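Local coordinates for protein UDP-N-acetylglucosamine pyrophosphorylase (Entamoeba histolytica, PDB 3OC9) that probably catalyses the transfer of uridylyl from UTP to N-acetylglucosamine 1-phosphate, giving UDP-N-acetylglucosamine and diphosphate, at residues F62-S67 with I376-F381; L133-F138 with Y151-G156; L279-A284 with I306-F311. One frame throughout, in Å; residues are numbered along the deposited sequence. Where two conformers were deposited one is given.

Contact 1. Residues F62-S67 with I376-F381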
ATOM      1  N   PHE A  62      10.578  17.459   1.632  1.00 30.28           N
ATOM      2  CA  PHE A  62       9.613  18.532   1.429  1.00 30.47           C
ATOM      3  C   PHE A  62      10.134  19.820   2.106  1.00 30.77           C
ATOM      4  O   PHE A  62      11.185  19.792   2.779  1.00 31.90           O
ATOM      5  CB  PHE A  62       8.225  18.171   1.996  1.00 29.96           C
ATOM      6  CG  PHE A  62       7.589  16.925   1.393  1.00 30.61           C
ATOM      7  CD1 PHE A  62       7.744  16.613   0.049  1.00 31.72           C
ATOM      8  CD2 PHE A  62       6.799  16.089   2.190  1.00 32.17           C
ATOM      9  CE1 PHE A  62       7.126  15.466  -0.504  1.00 32.99           C
ATOM     10  CE2 PHE A  62       6.180  14.935   1.649  1.00 33.12           C
ATOM     11  CZ  PHE A  62       6.355  14.637   0.295  1.00 32.35           C
ATOM     12  N   GLU A  63       9.410  20.927   1.950  1.00 30.69           N
ATOM     13  CA  GLU A  63       9.760  22.172   2.675  1.00 31.80           C
ATOM     14  C   GLU A  63       9.713  21.953   4.195  1.00 31.32           C
ATOM     15  O   GLU A  63      10.513  22.537   4.942  1.00 31.70           O
ATOM     16  CB  GLU A  63       8.879  23.356   2.248  1.00 32.65           C
ATOM     17  CG  GLU A  63       9.063  23.804   0.767  1.00 34.29           C
ATOM     18  CD  GLU A  63      10.468  24.297   0.450  1.00 38.45           C
ATOM     19  OE1 GLU A  63      11.034  25.055   1.263  1.00 39.93           O
ATOM     20  OE2 GLU A  63      11.012  23.920  -0.611  1.00 40.98           O
ATOM     21  N   ILE A  64       8.762  21.125   4.629  1.00 30.57           N
ATOM     22  CA  ILE A  64       8.696  20.629   6.013  0.50 30.47           C
ATOM     23  C   ILE A  64       8.940  19.107   5.964  1.00 30.13           C
ATOM     24  O   ILE A  64       8.038  18.333   5.609  1.00 29.28           O
ATOM     25  CB  ILE A  64       7.325  20.946   6.690  0.50 30.26           C
ATOM     26  CG1 ILE A  64       6.984  22.438   6.597  0.50 31.21           C
ATOM     27  CG2 ILE A  64       7.294  20.462   8.144  0.50 30.09           C
ATOM     28  CD1 ILE A  64       8.017  23.372   7.233  0.50 30.72           C
ATOM     29  N   PRO A  65      10.169  18.659   6.299  1.00 30.63           N
ATOM     30  CA  PRO A  65      10.509  17.243   6.062  1.00 30.38           C
ATOM     31  C   PRO A  65       9.864  16.259   7.044  1.00 29.83           C
ATOM     32  O   PRO A  65       9.968  16.451   8.266  1.00 30.00           O
ATOM     33  CB  PRO A  65      12.037  17.206   6.215  1.00 31.27           C
ATOM     34  CG  PRO A  65      12.470  18.636   6.505  1.00 32.07           C
ATOM     35  CD  PRO A  65      11.266  19.372   6.982  1.00 31.87           C
ATOM     36  N   LYS A  66       9.239  15.210   6.502  1.00 28.98           N
ATOM     37  CA  LYS A  66       8.609  14.137   7.298  1.00 28.17           C
ATOM     38  C   LYS A  66       8.891  12.735   6.735  1.00 27.31           C
ATOM     39  O   LYS A  66       9.024  12.568   5.524  1.00 26.63           O
ATOM     40  CB  LYS A  66       7.096  14.365   7.403  1.00 28.50           C
ATOM     41  CG  LYS A  66       6.699  15.677   8.092  1.00 29.95           C
ATOM     42  CD  LYS A  66       5.187  15.859   8.144  1.00 32.20           C
ATOM     43  CE  LYS A  66       4.818  17.207   8.761  1.00 34.33           C
ATOM     44  NZ  LYS A  66       3.356  17.530   8.628  1.00 33.32           N
ATOM     45  N   SER A  67       8.992  11.729   7.614  1.00 26.11           N
ATOM     46  CA  SER A  67       9.170  10.336   7.170  1.00 25.21           C
ATOM     47  C   SER A  67       7.868   9.745   6.612  1.00 23.97           C
ATOM     48  O   SER A  67       6.778  10.264   6.885  1.00 23.83           O
ATOM     49  CB  SER A  67       9.673   9.427   8.307  1.00 25.14           C
ATOM     50  OG  SER A  67       8.679   9.234   9.311  1.00 25.61           O
ATOM     51  N   ILE A 376       4.949  25.523  -5.257  1.00 38.31           N
ATOM     52  CA  ILE A 376       4.852  24.908  -3.902  1.00 36.51           C
ATOM     53  C   ILE A 376       3.467  25.055  -3.241  1.00 35.74           C
ATOM     54  O   ILE A 376       2.979  26.167  -3.046  1.00 35.62           O
ATOM     55  CB  ILE A 376       5.956  25.460  -2.956  1.00 37.25           C
ATOM     56  CG1 ILE A 376       7.336  25.233  -3.584  1.00 37.31           C
ATOM     57  CG2 ILE A 376       5.872  24.820  -1.537  1.00 36.55           C
ATOM     58  CD1 ILE A 376       8.455  25.959  -2.900  1.00 39.66           C
ATOM     59  N   CYS A 377       2.842  23.918  -2.908  1.00 33.64           N
ATOM     60  CA  CYS A 377       1.564  23.897  -2.182  1.00 32.65           C
ATOM     61  C   CYS A 377       1.577  22.658  -1.269  1.00 31.51           C
ATOM     62  O   CYS A 377       1.339  21.555  -1.758  1.00 31.14           O
ATOM     63  CB  CYS A 377       0.391  23.835  -3.169  1.00 31.25           C
ATOM     64  SG  CYS A 377      -1.313  24.016  -2.510  1.00 32.60           S
ATOM     65  N   GLU A 378       1.900  22.851   0.013  1.00 31.24           N
ATOM     66  CA  GLU A 378       2.012  21.754   1.005  1.00 31.44           C
ATOM     67  C   GLU A 378       0.916  21.842   2.063  1.00 31.31           C
ATOM     68  O   GLU A 378       0.862  22.808   2.847  1.00 32.46           O
ATOM     69  CB  GLU A 378       3.383  21.742   1.706  1.00 32.13           C
ATOM     70  CG  GLU A 378       4.577  21.661   0.763  1.00 33.39           C
ATOM     71  CD  GLU A 378       5.880  21.195   1.425  1.00 33.80           C
ATOM     72  OE1 GLU A 378       5.941  20.978   2.666  1.00 35.19           O
ATOM     73  OE2 GLU A 378       6.864  21.015   0.681  1.00 33.36           O
ATOM     74  N   ILE A 379       0.064  20.817   2.093  1.00 30.14           N
ATOM     75  CA  ILE A 379      -1.062  20.735   3.023  1.00 29.58           C
ATOM     76  C   ILE A 379      -0.899  19.491   3.909  1.00 29.33           C
ATOM     77  O   ILE A 379      -0.937  18.362   3.402  1.00 29.05           O
ATOM     78  CB  ILE A 379      -2.420  20.671   2.260  1.00 29.47           C
ATOM     79  CG1 ILE A 379      -2.600  21.925   1.362  1.00 30.71           C
ATOM     80  CG2 ILE A 379      -3.581  20.454   3.266  1.00 29.78           C
ATOM     81  CD1 ILE A 379      -3.931  21.992   0.571  1.00 30.55           C
ATOM     82  N   SER A 380      -0.719  19.697   5.218  1.00 29.08           N
ATOM     83  CA  SER A 380      -0.450  18.582   6.150  1.00 29.32           C
ATOM     84  C   SER A 380      -1.543  17.509   6.113  1.00 28.41           C
ATOM     85  O   SER A 380      -2.732  17.836   6.087  1.00 27.61           O
ATOM     86  CB  SER A 380      -0.289  19.086   7.581  1.00 30.18           C
ATOM     87  OG  SER A 380      -0.053  17.989   8.464  1.00 31.25           O
ATOM     88  N   PHE A 381      -1.130  16.234   6.099  1.00 27.97           N
ATOM     89  CA  PHE A 381      -2.076  15.100   6.192  1.00 28.13           C
ATOM     90  C   PHE A 381      -2.871  15.154   7.519  1.00 28.20           C
ATOM     91  O   PHE A 381      -3.932  14.520   7.644  1.00 28.58           O
ATOM     92  CB  PHE A 381      -1.331  13.743   6.094  1.00 27.07           C
ATOM     93  CG  PHE A 381      -1.008  13.270   4.673  1.00 28.20           C
ATOM     94  CD1 PHE A 381      -1.008  14.132   3.575  1.00 29.45           C
ATOM     95  CD2 PHE A 381      -0.642  11.937   4.464  1.00 28.23           C
ATOM     96  CE1 PHE A 381      -0.670  13.664   2.287  1.00 30.60           C
ATOM     97  CE2 PHE A 381      -0.302  11.464   3.194  1.00 28.89           C
ATOM     98  CZ  PHE A 381      -0.326  12.332   2.100  1.00 30.12           C
TER
HETATM   99  O   HOH W   1       5.609  18.464   4.487  1.00 31.95           O
HETATM  100  O   HOH W   2       1.751  15.520   6.456  1.00 31.07           O

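Contact 2. Residues L133-F138 with Y151-G156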
ATOM      1  N   LEU A 133      13.692 -17.480   5.230  1.00 28.77           N
ATOM      2  CA  LEU A 133      14.402 -18.676   4.706  1.00 29.03           C
ATOM      3  C   LEU A 133      15.828 -18.325   4.229  1.00 29.17           C
ATOM      4  O   LEU A 133      16.065 -17.209   3.763  1.00 27.94           O
ATOM      5  CB  LEU A 133      13.617 -19.285   3.522  1.00 29.41           C
ATOM      6  CG  LEU A 133      12.225 -19.903   3.749  1.00 30.96           C
ATOM      7  CD1 LEU A 133      11.494 -20.110   2.421  1.00 32.36           C
ATOM      8  CD2 LEU A 133      12.332 -21.246   4.519  1.00 32.98           C
ATOM      9  N   PRO A 134      16.787 -19.276   4.321  1.00 30.13           N
ATOM     10  CA  PRO A 134      18.131 -19.018   3.748  1.00 30.79           C
ATOM     11  C   PRO A 134      18.149 -18.868   2.211  1.00 30.97           C
ATOM     12  O   PRO A 134      17.413 -19.567   1.499  1.00 31.54           O
ATOM     13  CB  PRO A 134      18.955 -20.251   4.170  1.00 31.87           C
ATOM     14  CG  PRO A 134      18.150 -20.946   5.219  1.00 32.32           C
ATOM     15  CD  PRO A 134      16.707 -20.599   4.968  1.00 31.05           C
ATOM     16  N   VAL A 135      18.969 -17.942   1.713  1.00 30.82           N
ATOM     17  CA  VAL A 135      19.169 -17.731   0.274  1.00 30.91           C
ATOM     18  C   VAL A 135      20.141 -18.814  -0.242  1.00 31.88           C
ATOM     19  O   VAL A 135      21.117 -19.114   0.438  1.00 32.38           O
ATOM     20  CB  VAL A 135      19.731 -16.288   0.011  1.00 30.70           C
ATOM     21  CG1 VAL A 135      19.910 -16.013  -1.485  1.00 31.21           C
ATOM     22  CG2 VAL A 135      18.826 -15.206   0.684  1.00 30.67           C
ATOM     23  N   VAL A 136      19.884 -19.403  -1.419  1.00 31.96           N
ATOM     24  CA  VAL A 136      20.695 -20.532  -1.929  1.00 33.51           C
ATOM     25  C   VAL A 136      21.326 -20.287  -3.319  1.00 35.50           C
ATOM     26  O   VAL A 136      20.897 -19.383  -4.042  1.00 35.82           O
ATOM     27  CB  VAL A 136      19.910 -21.897  -1.943  1.00 33.49           C
ATOM     28  CG1 VAL A 136      19.419 -22.271  -0.550  1.00 32.89           C
ATOM     29  CG2 VAL A 136      18.722 -21.869  -2.953  1.00 31.46           C
ATOM     30  N   ASP A 137      22.355 -21.075  -3.664  1.00 37.93           N
ATOM     31  CA  ASP A 137      22.977 -21.048  -5.008  1.00 40.60           C
ATOM     32  C   ASP A 137      22.276 -22.033  -5.967  1.00 41.23           C
ATOM     33  O   ASP A 137      21.208 -22.536  -5.639  1.00 40.99           O
ATOM     34  CB  ASP A 137      24.506 -21.294  -4.937  1.00 41.75           C
ATOM     35  CG  ASP A 137      24.880 -22.721  -4.542  1.00 43.81           C
ATOM     36  OD1 ASP A 137      24.072 -23.665  -4.695  1.00 42.48           O
ATOM     37  OD2 ASP A 137      26.038 -22.916  -4.082  1.00 46.68           O
ATOM     38  N   PHE A 138      22.885 -22.359  -7.113  1.00 43.49           N
ATOM     39  CA  PHE A 138      22.200 -23.197  -8.124  1.00 43.79           C
ATOM     40  C   PHE A 138      22.242 -24.737  -7.945  1.00 44.24           C
ATOM     41  O   PHE A 138      21.539 -25.449  -8.669  1.00 44.74           O
ATOM     42  CB  PHE A 138      22.569 -22.794  -9.564  1.00 44.93           C
ATOM     43  CG  PHE A 138      22.310 -21.329  -9.889  1.00 46.10           C
ATOM     44  CD1 PHE A 138      21.335 -20.599  -9.219  1.00 47.03           C
ATOM     45  CD2 PHE A 138      23.031 -20.694 -10.902  1.00 49.84           C
ATOM     46  CE1 PHE A 138      21.093 -19.255  -9.532  1.00 46.50           C
ATOM     47  CE2 PHE A 138      22.788 -19.344 -11.226  1.00 49.98           C
ATOM     48  CZ  PHE A 138      21.818 -18.633 -10.535  1.00 48.92           C
ATOM     49  N   TYR A 151      23.002 -16.056   4.842  1.00 36.44           N
ATOM     50  CA  TYR A 151      22.168 -14.942   4.360  1.00 35.85           C
ATOM     51  C   TYR A 151      20.697 -15.382   4.390  1.00 34.00           C
ATOM     52  O   TYR A 151      20.372 -16.479   3.940  1.00 33.88           O
ATOM     53  CB  TYR A 151      22.546 -14.494   2.937  1.00 36.35           C
ATOM     54  CG  TYR A 151      23.763 -13.578   2.860  1.00 40.23           C
ATOM     55  CD1 TYR A 151      23.717 -12.276   3.367  1.00 42.69           C
ATOM     56  CD2 TYR A 151      24.948 -14.004   2.258  1.00 43.52           C
ATOM     57  CE1 TYR A 151      24.831 -11.426   3.306  1.00 45.47           C
ATOM     58  CE2 TYR A 151      26.072 -13.157   2.182  1.00 46.21           C
ATOM     59  CZ  TYR A 151      26.001 -11.874   2.711  1.00 47.15           C
ATOM     60  OH  TYR A 151      27.099 -11.032   2.644  1.00 50.58           O
ATOM     61  N   MET A 152      19.824 -14.530   4.924  1.00 32.62           N
ATOM     62  CA  MET A 152      18.399 -14.862   5.092  1.00 31.78           C
ATOM     63  C   MET A 152      17.503 -13.849   4.374  1.00 30.59           C
ATOM     64  O   MET A 152      17.887 -12.679   4.217  1.00 30.41           O
ATOM     65  CB  MET A 152      18.033 -14.880   6.586  1.00 31.88           C
ATOM     66  CG  MET A 152      18.886 -15.818   7.462  1.00 33.71           C
ATOM     67  SD  MET A 152      18.559 -17.573   7.229  1.00 34.95           S
ATOM     68  CE  MET A 152      16.835 -17.728   7.737  1.00 33.82           C
ATOM     69  N   ALA A 153      16.315 -14.293   3.938  1.00 29.28           N
ATOM     70  CA  ALA A 153      15.323 -13.396   3.327  1.00 28.04           C
ATOM     71  C   ALA A 153      13.884 -13.719   3.779  1.00 27.35           C
ATOM     72  O   ALA A 153      13.577 -14.863   4.087  1.00 26.42           O
ATOM     73  CB  ALA A 153      15.432 -13.433   1.782  1.00 27.94           C
ATOM     74  N   PRO A 154      12.991 -12.702   3.823  1.00 26.96           N
ATOM     75  CA  PRO A 154      11.575 -12.969   4.123  1.00 26.51           C
ATOM     76  C   PRO A 154      10.922 -13.942   3.128  1.00 26.25           C
ATOM     77  O   PRO A 154      11.377 -14.051   1.973  1.00 26.60           O
ATOM     78  CB  PRO A 154      10.914 -11.577   4.009  1.00 26.31           C
ATOM     79  CG  PRO A 154      12.031 -10.588   4.052  1.00 27.25           C
ATOM     80  CD  PRO A 154      13.221 -11.287   3.457  1.00 27.81           C
ATOM     81  N   ASN A 155       9.868 -14.635   3.569  1.00 25.87           N
ATOM     82  CA  ASN A 155       9.202 -15.653   2.736  1.00 26.35           C
ATOM     83  C   ASN A 155       8.265 -15.118   1.625  1.00 26.15           C
ATOM     84  O   ASN A 155       7.610 -15.921   0.947  1.00 26.49           O
ATOM     85  CB  ASN A 155       8.485 -16.711   3.603  1.00 26.32           C
ATOM     86  CG  ASN A 155       7.345 -16.123   4.461  1.00 26.69           C
ATOM     87  OD1 ASN A 155       7.027 -14.941   4.385  1.00 25.92           O
ATOM     88  ND2 ASN A 155       6.753 -16.967   5.307  1.00 29.61           N
ATOM     89  N   GLY A 156       8.230 -13.793   1.429  1.00 25.68           N
ATOM     90  CA  GLY A 156       7.372 -13.147   0.398  1.00 24.82           C
ATOM     91  C   GLY A 156       6.128 -12.474   0.990  1.00 23.86           C
ATOM     92  O   GLY A 156       5.729 -12.800   2.123  1.00 23.09           O
TER

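Contact 3. Residues L279-A284 with I306-F311. Unlike the reference sequence in segment 306-311: Ile310 (reference Met).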
ATOM      1  N   LEU A 279      -0.446 -21.572  -0.607  1.00 27.31           N
ATOM      2  CA  LEU A 279      -0.040 -20.768  -1.776  1.00 26.23           C
ATOM      3  C   LEU A 279       1.084 -21.427  -2.621  1.00 26.51           C
ATOM      4  O   LEU A 279       1.948 -22.118  -2.065  1.00 27.56           O
ATOM      5  CB  LEU A 279       0.380 -19.346  -1.316  1.00 25.50           C
ATOM      6  CG  LEU A 279      -0.730 -18.473  -0.675  1.00 25.33           C
ATOM      7  CD1 LEU A 279      -0.132 -17.257   0.067  1.00 25.94           C
ATOM      8  CD2 LEU A 279      -1.732 -17.978  -1.714  1.00 27.09           C
ATOM      9  N   PRO A 280       1.073 -21.228  -3.958  1.00 26.60           N
ATOM     10  CA  PRO A 280       2.108 -21.825  -4.820  1.00 27.16           C
ATOM     11  C   PRO A 280       3.483 -21.119  -4.696  1.00 27.20           C
ATOM     12  O   PRO A 280       3.537 -19.908  -4.458  1.00 26.45           O
ATOM     13  CB  PRO A 280       1.522 -21.684  -6.229  1.00 27.40           C
ATOM     14  CG  PRO A 280       0.617 -20.477  -6.144  1.00 26.65           C
ATOM     15  CD  PRO A 280       0.049 -20.502  -4.741  1.00 26.13           C
ATOM     16  N   TYR A 281       4.584 -21.873  -4.831  1.00 26.73           N
ATOM     17  CA  TYR A 281       5.921 -21.242  -4.757  1.00 27.08           C
ATOM     18  C   TYR A 281       6.311 -20.517  -6.057  1.00 26.15           C
ATOM     19  O   TYR A 281       5.872 -20.903  -7.162  1.00 26.09           O
ATOM     20  CB  TYR A 281       7.021 -22.260  -4.333  1.00 27.70           C
ATOM     21  CG  TYR A 281       6.879 -22.769  -2.907  1.00 31.41           C
ATOM     22  CD1 TYR A 281       6.966 -21.897  -1.815  1.00 33.39           C
ATOM     23  CD2 TYR A 281       6.665 -24.130  -2.646  1.00 34.71           C
ATOM     24  CE1 TYR A 281       6.827 -22.359  -0.504  1.00 35.85           C
ATOM     25  CE2 TYR A 281       6.522 -24.607  -1.329  1.00 37.22           C
ATOM     26  CZ  TYR A 281       6.606 -23.712  -0.263  1.00 38.51           C
ATOM     27  OH  TYR A 281       6.468 -24.168   1.044  1.00 40.84           O
ATOM     28  N   HIS A 282       7.090 -19.439  -5.914  1.00 25.61           N
ATOM     29  CA  HIS A 282       7.723 -18.721  -7.035  1.00 25.80           C
ATOM     30  C   HIS A 282       9.238 -18.553  -6.768  1.00 27.28           C
ATOM     31  O   HIS A 282       9.658 -18.596  -5.603  1.00 26.94           O
ATOM     32  CB  HIS A 282       7.117 -17.308  -7.184  1.00 25.39           C
ATOM     33  CG  HIS A 282       5.650 -17.286  -7.511  1.00 24.94           C
ATOM     34  ND1 HIS A 282       5.175 -17.066  -8.788  1.00 29.21           N
ATOM     35  CD2 HIS A 282       4.554 -17.425  -6.722  1.00 26.33           C
ATOM     36  CE1 HIS A 282       3.849 -17.083  -8.774  1.00 29.17           C
ATOM     37  NE2 HIS A 282       3.447 -17.311  -7.534  1.00 27.13           N
ATOM     38  N   ILE A 283      10.030 -18.346  -7.829  1.00 28.78           N
ATOM     39  CA  ILE A 283      11.472 -18.025  -7.722  0.70 30.64           C
ATOM     40  C   ILE A 283      11.717 -16.529  -7.942  1.00 31.51           C
ATOM     41  O   ILE A 283      11.286 -15.963  -8.975  1.00 31.28           O
ATOM     42  CB  ILE A 283      12.340 -18.814  -8.764  0.70 31.67           C
ATOM     43  CG1 ILE A 283      12.188 -20.337  -8.615  0.70 32.31           C
ATOM     44  CG2 ILE A 283      13.833 -18.394  -8.705  0.70 32.83           C
ATOM     45  CD1 ILE A 283      12.172 -20.832  -7.185  0.70 32.70           C
ATOM     46  N   ALA A 284      12.399 -15.887  -6.984  1.00 32.49           N
ATOM     47  CA  ALA A 284      12.843 -14.499  -7.099  1.00 34.39           C
ATOM     48  C   ALA A 284      14.374 -14.449  -6.951  1.00 36.77           C
ATOM     49  O   ALA A 284      14.949 -15.200  -6.151  1.00 37.39           O
ATOM     50  CB  ALA A 284      12.161 -13.627  -6.037  1.00 33.80           C
ATOM     51  N   ILE A 306      19.003 -17.368  -5.104  1.00 37.04           N
ATOM     52  CA  ILE A 306      17.588 -17.762  -5.277  1.00 34.39           C
ATOM     53  C   ILE A 306      16.818 -17.627  -3.953  1.00 33.36           C
ATOM     54  O   ILE A 306      17.231 -18.212  -2.944  1.00 33.09           O
ATOM     55  CB  ILE A 306      17.484 -19.219  -5.851  1.00 34.55           C
ATOM     56  CG1 ILE A 306      17.934 -19.248  -7.314  1.00 34.19           C
ATOM     57  CG2 ILE A 306      16.053 -19.817  -5.669  1.00 33.36           C
ATOM     58  CD1 ILE A 306      18.007 -20.643  -7.923  1.00 33.74           C
ATOM     59  N   LYS A 307      15.724 -16.845  -3.965  1.00 31.05           N
ATOM     60  CA  LYS A 307      14.776 -16.725  -2.838  1.00 30.34           C
ATOM     61  C   LYS A 307      13.447 -17.438  -3.167  1.00 29.60           C
ATOM     62  O   LYS A 307      12.784 -17.048  -4.109  1.00 29.63           O
ATOM     63  CB  LYS A 307      14.444 -15.239  -2.540  1.00 30.13           C
ATOM     64  CG  LYS A 307      15.606 -14.346  -2.083  1.00 32.45           C
ATOM     65  CD  LYS A 307      15.155 -12.864  -2.002  1.00 34.72           C
ATOM     66  CE  LYS A 307      14.846 -12.321  -3.394  1.00 35.94           C
ATOM     67  NZ  LYS A 307      13.941 -11.139  -3.322  1.00 37.14           N
ATOM     68  N   LYS A 308      13.074 -18.470  -2.401  1.00 29.30           N
ATOM     69  CA  LYS A 308      11.761 -19.145  -2.533  1.00 28.91           C
ATOM     70  C   LYS A 308      10.651 -18.308  -1.867  1.00 27.95           C
ATOM     71  O   LYS A 308      10.668 -18.136  -0.642  1.00 28.49           O
ATOM     72  CB  LYS A 308      11.839 -20.553  -1.889  1.00 29.51           C
ATOM     73  CG  LYS A 308      10.541 -21.347  -1.913  1.00 32.96           C
ATOM     74  CD  LYS A 308      10.505 -22.458  -0.838  1.00 38.01           C
ATOM     75  CE  LYS A 308      11.513 -23.553  -1.107  1.00 40.60           C
ATOM     76  NZ  LYS A 308      11.390 -24.680  -0.111  1.00 43.36           N
ATOM     77  N   GLU A 309       9.690 -17.804  -2.662  1.00 26.66           N
ATOM     78  CA  GLU A 309       8.652 -16.870  -2.166  1.00 25.43           C
ATOM     79  C   GLU A 309       7.200 -17.293  -2.455  1.00 24.69           C
ATOM     80  O   GLU A 309       6.933 -18.050  -3.404  1.00 24.28           O
ATOM     81  CB  GLU A 309       8.868 -15.445  -2.732  1.00 25.63           C
ATOM     82  CG  GLU A 309      10.177 -14.757  -2.306  1.00 28.35           C
ATOM     83  CD  GLU A 309      10.331 -13.325  -2.841  1.00 31.57           C
ATOM     84  OE1 GLU A 309       9.458 -12.853  -3.603  1.00 32.14           O
ATOM     85  OE2 GLU A 309      11.350 -12.669  -2.508  1.00 32.03           O
ATOM     86  N   ILE A 310       6.271 -16.783  -1.636  1.00 24.03           N
ATOM     87  CA  ILE A 310       4.818 -16.910  -1.908  1.00 23.75           C
ATOM     88  C   ILE A 310       4.235 -15.486  -2.057  1.00 23.11           C
ATOM     89  O   ILE A 310       4.735 -14.531  -1.424  1.00 23.30           O
ATOM     90  CB  ILE A 310       4.061 -17.751  -0.811  1.00 23.95           C
ATOM     91  CG1 ILE A 310       4.445 -17.288   0.604  1.00 24.30           C
ATOM     92  CG2 ILE A 310       4.326 -19.301  -0.983  1.00 25.85           C
ATOM     93  CD1 ILE A 310       3.654 -17.937   1.775  1.00 22.70           C
ATOM     94  N   PHE A 311       3.199 -15.337  -2.904  1.00 22.68           N
ATOM     95  CA  PHE A 311       2.659 -14.010  -3.339  1.00 22.58           C
ATOM     96  C   PHE A 311       1.205 -13.803  -2.831  1.00 21.79           C
ATOM     97  O   PHE A 311       0.367 -14.695  -2.984  1.00 22.19           O
ATOM     98  CB  PHE A 311       2.645 -13.910  -4.889  1.00 22.39           C
ATOM     99  CG  PHE A 311       4.019 -13.819  -5.556  1.00 23.80           C
ATOM    100  CD1 PHE A 311       5.192 -13.588  -4.823  1.00 25.00           C
ATOM    101  CD2 PHE A 311       4.110 -13.908  -6.947  1.00 24.91           C
ATOM    102  CE1 PHE A 311       6.443 -13.485  -5.467  1.00 26.76           C
ATOM    103  CE2 PHE A 311       5.352 -13.795  -7.596  1.00 26.56           C
ATOM    104  CZ  PHE A 311       6.513 -13.582  -6.848  1.00 27.19           C
TER
HETATM  105  O   HOH W   3       2.028 -17.652  -4.027  1.00 17.85           O

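Contact 1. Residues F62-S67 with I376-F381
The carboxylate of Glu378 is gripped from several directions. Its OE2 takes the N-H of Glu63 at 2.8 Å, a fairly straight bond (162°) that arrives on the syn side, 17° out of the carboxylate plane, and the same oxygen is also bound by the hydroxyl of Tyr355 from helix 347-364. OE1 faces the next peptide along, where Ile64 N makes a weak bond of 3.4 Å. Water 1 adds a second link to it, donating to both Glu378 OE1 and Ile64 O. The motif is a beta hairpin whose turn, between the short strands 59-60 and 66-67, presents consecutive N-H groups to one acid. That acid comes from strand 377-379, which pairs in parallel with strand 402-404 near the C-terminus. The Glu378 chain runs out extended beyond CG (chi2 -161°), which sets the carboxylate against the turn; Phe62 CB closes on OE2 at 3.4 Å. Glu63 crosses Glu378 at about a right angle, and its own carboxylate swings away to the methyl end of Ile376, leaving the two acids' OE2 atoms 5.2 Å apart. If Glu378 is ionised, the Glu63 N-H, the Tyr355 hydroxyl and water 1 probably stabilise its charge, Ile64 N less so. Farther along, Lys66 sends a straight chain toward the other segment. Its NZ is held by Glu74 and Gln405; Ser380 OG, which bonds Arg382 N, is near NZ but not placed for a hydrogen bond to it. Water 2 accepts a hydrogen bond from Phe381 N at 3.0 Å and a weak one from Lys66 NZ.

Contact 2. Residues L133-F138 with Y151-G156
Leu133 and Ala153 face each other as an antiparallel hydrogen-bonded pair: Leu133 N donates to Ala153 O and Ala153 N returns the bond to Leu133 O, each at 2.9 Å. They join the end of strand 125-134 to strand 149-154, the antiparallel pair at one margin of the large mixed sheet of this GT-A-type nucleotidyltransferase. The side chain of Leu133 leaves on the same side of the sheet as Ala153 and packs on Lys308 of strand 305-309.

Val135 carries the pairing past Pro134, its N bonding Tyr151 O at 3.0 Å. With CG1 anti to the backbone N (chi1 -178°), the other branch, CG2, turns back onto the opposing strand and touches Ala153 CB at 4.0 Å and, more loosely, the CB of Tyr151. Between these bonds, Pro134 and Met152 form the non-hydrogen-bonded pair and point to the other side. Met152 is bent at both chi2 and chi3, which folds its thioether along the proline: SD lies 3.9 Å from Pro134 CG, and CE comes to 3.7 Å from Leu133 C. Pro134 CA also makes a C-H...O contact with Tyr151 O.

Every conventional hydrogen bond between the segments runs backbone to backbone and the side chains add apolar contact, so the pairing depends on no polar side chain within them; the tertiary amide nitrogen of Pro134 sits where this partner strand asks for no N-H.

Contact 3. Residues L279-A284 with I306-F311
His282 and Phe311 lie face to face, their planes only 16° apart and their centroids separated by 4.0 Å. The stack is offset: CD2 of Phe311 sits over the centre of the imidazole, whereas His282 CD2 lies toward the rim of the phenyl ring, and His282 CB adds a CH-pi contact over that ring. The imidazole is pinned from outside by Asp314, which binds NE2. The motif is a two-stranded antiparallel sheet, strand 282-286 against strand 305-309, whose paired backbones bond at His282 with Glu309 and at Ala284 with Lys307; Lys307 N to Ala284 O is 2.8 Å.

On the side of the stack, the methyl of Ala284 sits over the flat face of the Glu309 carboxylate, CB 3.7 Å from CD. Lys307 NZ, from the same strand as Glu309, forms a salt bridge with its OE2 at 3.1 Å, and OE1 lies in the plane of the Phe311 ring, at the edge. Lys308 leaves on the other face, with Ile283, and meets Tyr281, just before the paired residues. With chi1 at 178° the lysine chain runs away from its own nitrogen and lays its methylenes over one face of the phenol, CD 3.9 Å from the centroid; at NZ any cation-pi attraction is weak. Ile310 CG2 packs beside Tyr281 CD1. Water 3 bridges the two segments, donating to Pro280 O and accepting from Phe311 N.

Backbone bonds thus pair this surface sheet; a His-Phe stack and a Lys307-Glu309 salt bridge add to them on one face, Lys308 methylenes against Tyr281 on the other.

How the contacts relate
Contact 1 closes the longest span, bringing together segments 309 residues apart; contacts 2 and 3 both fall within that span, one after the other along the chain. The centre of contact 1 is 38 Å from each of theirs, and contacts 1 and 3 lie on opposite sides of the chain's centre. Contacts 2 and 3 are neighbours, with centres 10 Å apart. Probable backbone hydrogen bonds from Ile306 N to Val136 O and from Ile310 N to Asn155 O, both 3.0 Å, join strand 305-309 and Ile310 to the chain just past strands 125-134 and 149-154 of the mixed sheet. One cluster thus builds a projecting beta region, while contact 1 ties an early hairpin to the C-terminal strands.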